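Local coordinates for protein similar to N-acetyltransferase (Staphylococcus aureus subsp. aureus, PDB 4MBU) that probably transfers an acetyl group from acetyl-coenzyme A to an amine acceptor, as do other Gcn5-related N-acetyltransferases, at residues I130-L144 with Y153-K165. Numbering follows the deposited sequence.
Sequences IKLHQKFNFKHAGTL and YWLDLAFYELDLK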
loop_
_atom_site.group_PDB
_atom_site.type_symbol
_atom_site.label_atom_id
_atom_site.label_comp_id
_atom_site.label_asym_id
_atom_site.label_seq_id
_atom_site.Cartn_x
_atom_site.Cartn_y
_atom_site.Cartn_z
ATOM N N ILE A 130 5.423 1.835 -9.089
ATOM C CA ILE A 130 4.120 1.633 -8.462
ATOM C C ILE A 130 3.060 2.513 -9.110
ATOM O O ILE A 130 1.968 2.044 -9.446
ATOM C CB ILE A 130 4.184 1.913 -6.951
ATOM C CG1 ILE A 130 5.011 0.821 -6.251
ATOM C CG2 ILE A 130 2.773 2.023 -6.367
ATOM C CD1 ILE A 130 5.383 1.156 -4.794
ATOM N N LYS A 131 3.378 3.792 -9.287
ATOM C CA LYS A 131 2.458 4.713 -9.954
ATOM C C LYS A 131 2.114 4.251 -11.377
ATOM O O LYS A 131 0.954 4.331 -11.818
ATOM C CB LYS A 131 3.060 6.121 -9.984
ATOM C CG LYS A 131 2.282 7.096 -10.844
ATOM C CD LYS A 131 3.038 8.411 -11.037
ATOM C CE LYS A 131 2.061 9.574 -11.160
ATOM N NZ LYS A 131 1.171 9.643 -9.966
ATOM N N LEU A 132 3.123 3.764 -12.096
ATOM C CA LEU A 132 2.912 3.283 -13.471
ATOM C C LEU A 132 1.983 2.081 -13.481
ATOM O O LEU A 132 1.131 1.922 -14.358
ATOM C CB LEU A 132 4.251 2.898 -14.102
ATOM C CG LEU A 132 4.129 2.249 -15.478
ATOM C CD1 LEU A 132 3.645 3.264 -16.494
ATOM C CD2 LEU A 132 5.446 1.632 -15.906
ATOM N N HIS A 133 2.143 1.216 -12.496
ATOM C CA HIS A 133 1.320 0.020 -12.478
ATOM C C HIS A 133 -0.113 0.320 -12.081
ATOM O O HIS A 133 -1.058 -0.231 -12.663
ATOM C CB HIS A 133 1.968 -1.061 -11.615
ATOM C CG HIS A 133 3.056 -1.792 -12.330
ATOM N ND1 HIS A 133 4.316 -1.259 -12.512
ATOM C CD2 HIS A 133 3.056 -2.985 -12.969
ATOM C CE1 HIS A 133 5.054 -2.115 -13.200
ATOM N NE2 HIS A 133 4.311 -3.166 -13.492
ATOM N N GLN A 134 -0.274 1.205 -11.101
ATOM C CA GLN A 134 -1.602 1.672 -10.733
ATOM C C GLN A 134 -2.298 2.278 -11.946
ATOM O O GLN A 134 -3.495 2.067 -12.141
ATOM C CB GLN A 134 -1.516 2.707 -9.606
ATOM C CG GLN A 134 -1.085 2.132 -8.255
ATOM C CD GLN A 134 -1.069 3.196 -7.173
ATOM O OE1 GLN A 134 -0.495 4.269 -7.362
ATOM N NE2 GLN A 134 -1.706 2.908 -6.036
ATOM N N LYS A 135 -1.550 3.032 -12.755
ATOM C CA LYS A 135 -2.120 3.625 -13.972
ATOM C C LYS A 135 -2.731 2.568 -14.891
ATOM O O LYS A 135 -3.768 2.804 -15.502
ATOM C CB LYS A 135 -1.072 4.446 -14.740
ATOM C CG LYS A 135 -1.653 5.242 -15.916
ATOM C CD LYS A 135 -0.585 6.038 -16.690
ATOM C CE LYS A 135 0.143 5.167 -17.713
ATOM N NZ LYS A 135 0.969 5.940 -18.703
ATOM N N PHE A 136 -2.100 1.396 -14.972
ATOM C CA PHE A 136 -2.607 0.309 -15.812
ATOM C C PHE A 136 -3.533 -0.630 -15.038
ATOM O O PHE A 136 -3.766 -1.766 -15.456
ATOM C CB PHE A 136 -1.442 -0.478 -16.425
ATOM C CG PHE A 136 -0.805 0.213 -17.601
ATOM C CD1 PHE A 136 -1.200 -0.091 -18.894
ATOM C CD2 PHE A 136 0.164 1.185 -17.413
ATOM C CE1 PHE A 136 -0.627 0.552 -19.976
ATOM C CE2 PHE A 136 0.738 1.826 -18.492
ATOM C CZ PHE A 136 0.343 1.507 -19.774
ATOM N N ASN A 137 -4.036 -0.154 -13.901
ATOM C CA ASN A 137 -5.032 -0.883 -13.117
ATOM C C ASN A 137 -4.548 -2.190 -12.462
ATOM O O ASN A 137 -5.338 -3.117 -12.240
ATOM C CB ASN A 137 -6.295 -1.099 -13.957
ATOM C CG ASN A 137 -6.889 0.214 -14.452
ATOM O OD1 ASN A 137 -7.049 1.168 -13.677
ATOM N ND2 ASN A 137 -7.199 0.277 -15.749
ATOM N N PHE A 138 -3.253 -2.262 -12.159
ATOM C CA PHE A 138 -2.749 -3.297 -11.259
ATOM C C PHE A 138 -3.248 -2.963 -9.855
ATOM O O PHE A 138 -3.323 -1.784 -9.501
ATOM C CB PHE A 138 -1.219 -3.312 -11.262
ATOM C CG PHE A 138 -0.614 -4.014 -12.444
ATOM C CD1 PHE A 138 -0.723 -3.478 -13.725
ATOM C CD2 PHE A 138 0.101 -5.197 -12.274
ATOM C CE1 PHE A 138 -0.147 -4.123 -14.809
ATOM C CE2 PHE A 138 0.680 -5.843 -13.355
ATOM C CZ PHE A 138 0.553 -5.311 -14.624
ATOM N N LYS A 139 -3.612 -3.982 -9.075
ATOM C CA LYS A 139 -3.993 -3.799 -7.668
ATOM C C LYS A 139 -2.871 -4.250 -6.738
ATOM O O LYS A 139 -2.280 -5.321 -6.931
ATOM C CB LYS A 139 -5.230 -4.647 -7.328
ATOM C CG LYS A 139 -6.370 -4.540 -8.322
ATOM C CD LYS A 139 -6.887 -3.131 -8.371
ATOM C CE LYS A 139 -8.193 -3.051 -9.141
ATOM N NZ LYS A 139 -8.602 -1.621 -9.259
ATOM N N HIS A 140 -2.586 -3.464 -5.707
ATOM C CA HIS A 140 -1.615 -3.896 -4.704
ATOM C C HIS A 140 -2.192 -5.103 -3.966
ATOM O O HIS A 140 -3.234 -5.006 -3.301
ATOM C CB HIS A 140 -1.308 -2.771 -3.726
ATOM C CG HIS A 140 -0.174 -3.064 -2.797
ATOM N ND1 HIS A 140 0.099 -2.304 -1.685
ATOM C CD2 HIS A 140 0.759 -4.050 -2.821
ATOM C CE1 HIS A 140 1.142 -2.802 -1.051
ATOM N NE2 HIS A 140 1.567 -3.856 -1.712
ATOM N N ALA A 141 -1.520 -6.244 -4.097
ATOM C CA ALA A 141 -2.038 -7.504 -3.556
ATOM C C ALA A 141 -1.389 -7.845 -2.226
ATOM O O ALA A 141 -1.899 -8.681 -1.480
ATOM C CB ALA A 141 -1.836 -8.645 -4.558
ATOM N N GLY A 142 -0.263 -7.204 -1.923
ATOM C CA GLY A 142 0.376 -7.417 -0.638
ATOM C C GLY A 142 1.795 -6.902 -0.590
ATOM O O GLY A 142 2.327 -6.445 -1.604
ATOM N N THR A 143 2.404 -6.982 0.592
ATOM C CA THR A 143 3.783 -6.549 0.792
ATOM C C THR A 143 4.525 -7.482 1.748
ATOM O O THR A 143 4.135 -7.641 2.902
ATOM C CB THR A 143 3.840 -5.133 1.378
ATOM O OG1 THR A 143 3.193 -4.224 0.482
ATOM C CG2 THR A 143 5.298 -4.689 1.581
ATOM N N LEU A 144 5.598 -8.096 1.269
ATOM C CA LEU A 144 6.416 -8.947 2.120
ATOM C C LEU A 144 7.550 -8.101 2.670
ATOM O O LEU A 144 8.382 -7.588 1.917
ATOM C CB LEU A 144 6.948 -10.134 1.335
ATOM C CG LEU A 144 5.903 -11.168 0.923
ATOM C CD1 LEU A 144 6.414 -11.946 -0.234
ATOM C CD2 LEU A 144 5.643 -12.108 2.065
ATOM N N TYR A 153 20.547 -2.213 4.000
ATOM C CA TYR A 153 19.223 -2.118 4.606
ATOM C C TYR A 153 18.240 -3.207 4.153
ATOM O O TYR A 153 18.426 -3.854 3.111
ATOM C CB TYR A 153 18.644 -0.708 4.471
ATOM C CG TYR A 153 18.682 -0.125 3.081
ATOM C CD1 TYR A 153 17.734 -0.492 2.128
ATOM C CD2 TYR A 153 19.635 0.825 2.729
ATOM C CE1 TYR A 153 17.747 0.052 0.853
ATOM C CE2 TYR A 153 19.659 1.377 1.451
ATOM C CZ TYR A 153 18.710 0.983 0.517
ATOM O OH TYR A 153 18.717 1.523 -0.752
ATOM N N TRP A 154 17.211 -3.425 4.963
ATOM C CA TRP A 154 16.214 -4.434 4.661
ATOM C C TRP A 154 15.240 -3.902 3.615
ATOM O O TRP A 154 14.952 -2.713 3.582
ATOM C CB TRP A 154 15.511 -4.878 5.945
ATOM C CG TRP A 154 16.457 -5.604 6.855
ATOM C CD1 TRP A 154 17.103 -5.094 7.952
ATOM C CD2 TRP A 154 16.900 -6.965 6.727
ATOM N NE1 TRP A 154 17.913 -6.060 8.517
ATOM C CE2 TRP A 154 17.804 -7.215 7.786
ATOM C CE3 TRP A 154 16.617 -7.994 5.821
ATOM C CZ2 TRP A 154 18.427 -8.454 7.963
ATOM C CZ3 TRP A 154 17.231 -9.222 6.000
ATOM C CH2 TRP A 154 18.131 -9.443 7.061
ATOM N N LEU A 155 14.763 -4.790 2.751
ATOM C CA LEU A 155 13.942 -4.431 1.596
ATOM C C LEU A 155 12.594 -5.135 1.684
ATOM O O LEU A 155 12.513 -6.323 2.065
ATOM C CB LEU A 155 14.616 -4.857 0.288
ATOM C CG LEU A 155 16.073 -4.492 0.025
ATOM C CD1 LEU A 155 16.543 -5.095 -1.307
ATOM C CD2 LEU A 155 16.235 -2.978 0.002
ATOM N N ASP A 156 11.556 -4.390 1.303
ATOM C CA ASP A 156 10.188 -4.885 1.272
ATOM C C ASP A 156 9.770 -5.060 -0.178
ATOM O O ASP A 156 9.977 -4.169 -1.003
ATOM C CB ASP A 156 9.230 -3.889 1.952
ATOM C CG ASP A 156 9.590 -3.616 3.417
ATOM O OD1 ASP A 156 10.367 -4.381 4.024
ATOM O OD2 ASP A 156 9.075 -2.626 3.968
ATOM N N LEU A 157 9.171 -6.203 -0.490
ATOM C CA LEU A 157 8.727 -6.470 -1.843
ATOM C C LEU A 157 7.210 -6.395 -1.919
ATOM O O LEU A 157 6.507 -7.133 -1.235
ATOM C CB LEU A 157 9.206 -7.854 -2.298
ATOM C CG LEU A 157 8.854 -8.210 -3.746
ATOM C CD1 LEU A 157 9.658 -7.333 -4.698
ATOM C CD2 LEU A 157 9.106 -9.689 -4.035
ATOM N N ALA A 158 6.707 -5.492 -2.750
ATOM C CA ALA A 158 5.272 -5.363 -2.957
ATOM C C ALA A 158 4.842 -6.141 -4.200
ATOM O O ALA A 158 5.541 -6.167 -5.204
ATOM C CB ALA A 158 4.886 -3.910 -3.083
ATOM N N PHE A 159 3.695 -6.797 -4.123
ATOM C CA PHE A 159 3.166 -7.499 -5.283
ATOM C C PHE A 159 2.001 -6.703 -5.845
ATOM O O PHE A 159 1.086 -6.324 -5.110
ATOM C CB PHE A 159 2.678 -8.888 -4.885
ATOM C CG PHE A 159 3.770 -9.907 -4.752
ATOM C CD1 PHE A 159 3.805 -10.748 -3.657
ATOM C CD2 PHE A 159 4.732 -10.054 -5.732
ATOM C CE1 PHE A 159 4.792 -11.701 -3.527
ATOM C CE2 PHE A 159 5.732 -11.009 -5.603
ATOM C CZ PHE A 159 5.756 -11.832 -4.502
ATOM N N TYR A 160 2.037 -6.447 -7.147
ATOM C CA TYR A 160 0.917 -5.818 -7.832
ATOM C C TYR A 160 0.395 -6.792 -8.860
ATOM O O TYR A 160 1.168 -7.522 -9.481
ATOM C CB TYR A 160 1.333 -4.488 -8.474
ATOM C CG TYR A 160 1.466 -3.383 -7.450
ATOM C CD1 TYR A 160 0.473 -2.414 -7.301
ATOM C CD2 TYR A 160 2.566 -3.328 -6.609
ATOM C CE1 TYR A 160 0.589 -1.425 -6.345
ATOM C CE2 TYR A 160 2.692 -2.338 -5.659
ATOM C CZ TYR A 160 1.697 -1.396 -5.531
ATOM O OH TYR A 160 1.818 -0.407 -4.582
ATOM N N GLU A 161 -0.921 -6.848 -9.016
ATOM C CA GLU A 161 -1.464 -7.804 -9.974
ATOM C C GLU A 161 -2.546 -7.219 -10.859
ATOM O O GLU A 161 -3.355 -6.386 -10.427
ATOM C CB GLU A 161 -1.936 -9.100 -9.291
ATOM C CG GLU A 161 -3.192 -8.985 -8.453
ATOM C CD GLU A 161 -3.639 -10.331 -7.895
ATOM O OE1 GLU A 161 -3.951 -10.394 -6.690
ATOM O OE2 GLU A 161 -3.695 -11.320 -8.660
ATOM N N LEU A 162 -2.526 -7.662 -12.111
ATOM C CA LEU A 162 -3.564 -7.343 -13.081
ATOM C C LEU A 162 -4.296 -8.606 -13.496
ATOM O O LEU A 162 -3.664 -9.597 -13.924
ATOM C CB LEU A 162 -2.938 -6.699 -14.312
ATOM C CG LEU A 162 -3.847 -6.370 -15.493
ATOM C CD1 LEU A 162 -4.865 -5.285 -15.116
ATOM C CD2 LEU A 162 -3.000 -5.926 -16.677
ATOM N N ASP A 163 -5.624 -8.568 -13.357
ATOM C CA ASP A 163 -6.499 -9.586 -13.931
ATOM C C ASP A 163 -6.653 -9.300 -15.418
ATOM O O ASP A 163 -7.277 -8.305 -15.811
ATOM C CB ASP A 163 -7.886 -9.564 -13.281
ATOM C CG ASP A 163 -8.749 -10.759 -13.706
ATOM O OD1 ASP A 163 -8.372 -11.478 -14.666
ATOM O OD2 ASP A 163 -9.802 -10.995 -13.078
ATOM N N LEU A 164 -6.088 -10.182 -16.241
ATOM C CA LEU A 164 -6.110 -10.012 -17.690
ATOM C C LEU A 164 -7.460 -10.356 -18.359
ATOM O O LEU A 164 -7.632 -10.119 -19.562
ATOM C CB LEU A 164 -4.994 -10.845 -18.317
ATOM C CG LEU A 164 -3.586 -10.553 -17.813
ATOM C CD1 LEU A 164 -2.640 -11.595 -18.346
ATOM C CD2 LEU A 164 -3.167 -9.182 -18.270
ATOM N N LYS A 165 -8.401 -10.908 -17.590
ATOM C CA LYS A 165 -9.708 -11.318 -18.128
ATOM C C LYS A 165 -10.649 -10.131 -18.298
ATOM O O LYS A 165 -10.757 -9.286 -17.408
ATOM C CB LYS A 165 -10.355 -12.381 -17.225
ATOM C CG LYS A 165 -11.731 -12.870 -17.686
ATOM C CD LYS A 165 -12.197 -14.118 -16.913
ATOM C CE LYS A 165 -13.482 -14.708 -17.510
ATOM N NZ LYS A 165 -13.669 -16.154 -17.177
#
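Gly142 O is gripped twice: Phe159 N reaches it across the hairpin in a nearly straight bond of 2.9 Å, while His140 NE2, from its own strand, adds a weak, strongly bent one and makes another such bond to Thr143 OG1. Opposite Phe159 the strand 139-144 carries one residue too many. Ala141 N donates to Phe159 O at 2.8 Å and Phe159 N to Gly142 O, so that two residues face Phe159: a classic beta bulge. The backbone angles of Gly142 by themselves call for glycine, since a CB there would be jammed against Ala141 O.

Just before the bulge, His140 holds its ring anti to the backbone N (chi1 -171°) and lays it over the phenol end of Tyr160, an offset stack with planes 10° apart. Phe159 O meets the imidazole at its edge, 3.2 Å from His140 CD2. Beyond that stack Ile130, on helix 127-135, sets CG2 against Tyr160 OH, crossing the tyrosine at about a right angle. Phe138, which follows the Schellman turn ending this helix, is sandwiched: Leu162 CB sits 3.6 Å from its ring centroid over one face, and His133 CD2 covers the other.

On the sheet face bearing Phe159, Leu144 CD1 packs obliquely on Phe159 CE1, and Glu161 lies along Ala141 CB while its OE1 accepts from Thr145 N of a second subunit. Strand 139-150 is an edge strand of the GNAT sheet within the chain, and Ala141 and Thr143 carry backbone bonds on to that subunit. Stacked on Tyr160 and only weakly held at NE2, the His140 imidazole leaves ND1 to a cadmium ion shared with His140 of a third subunit.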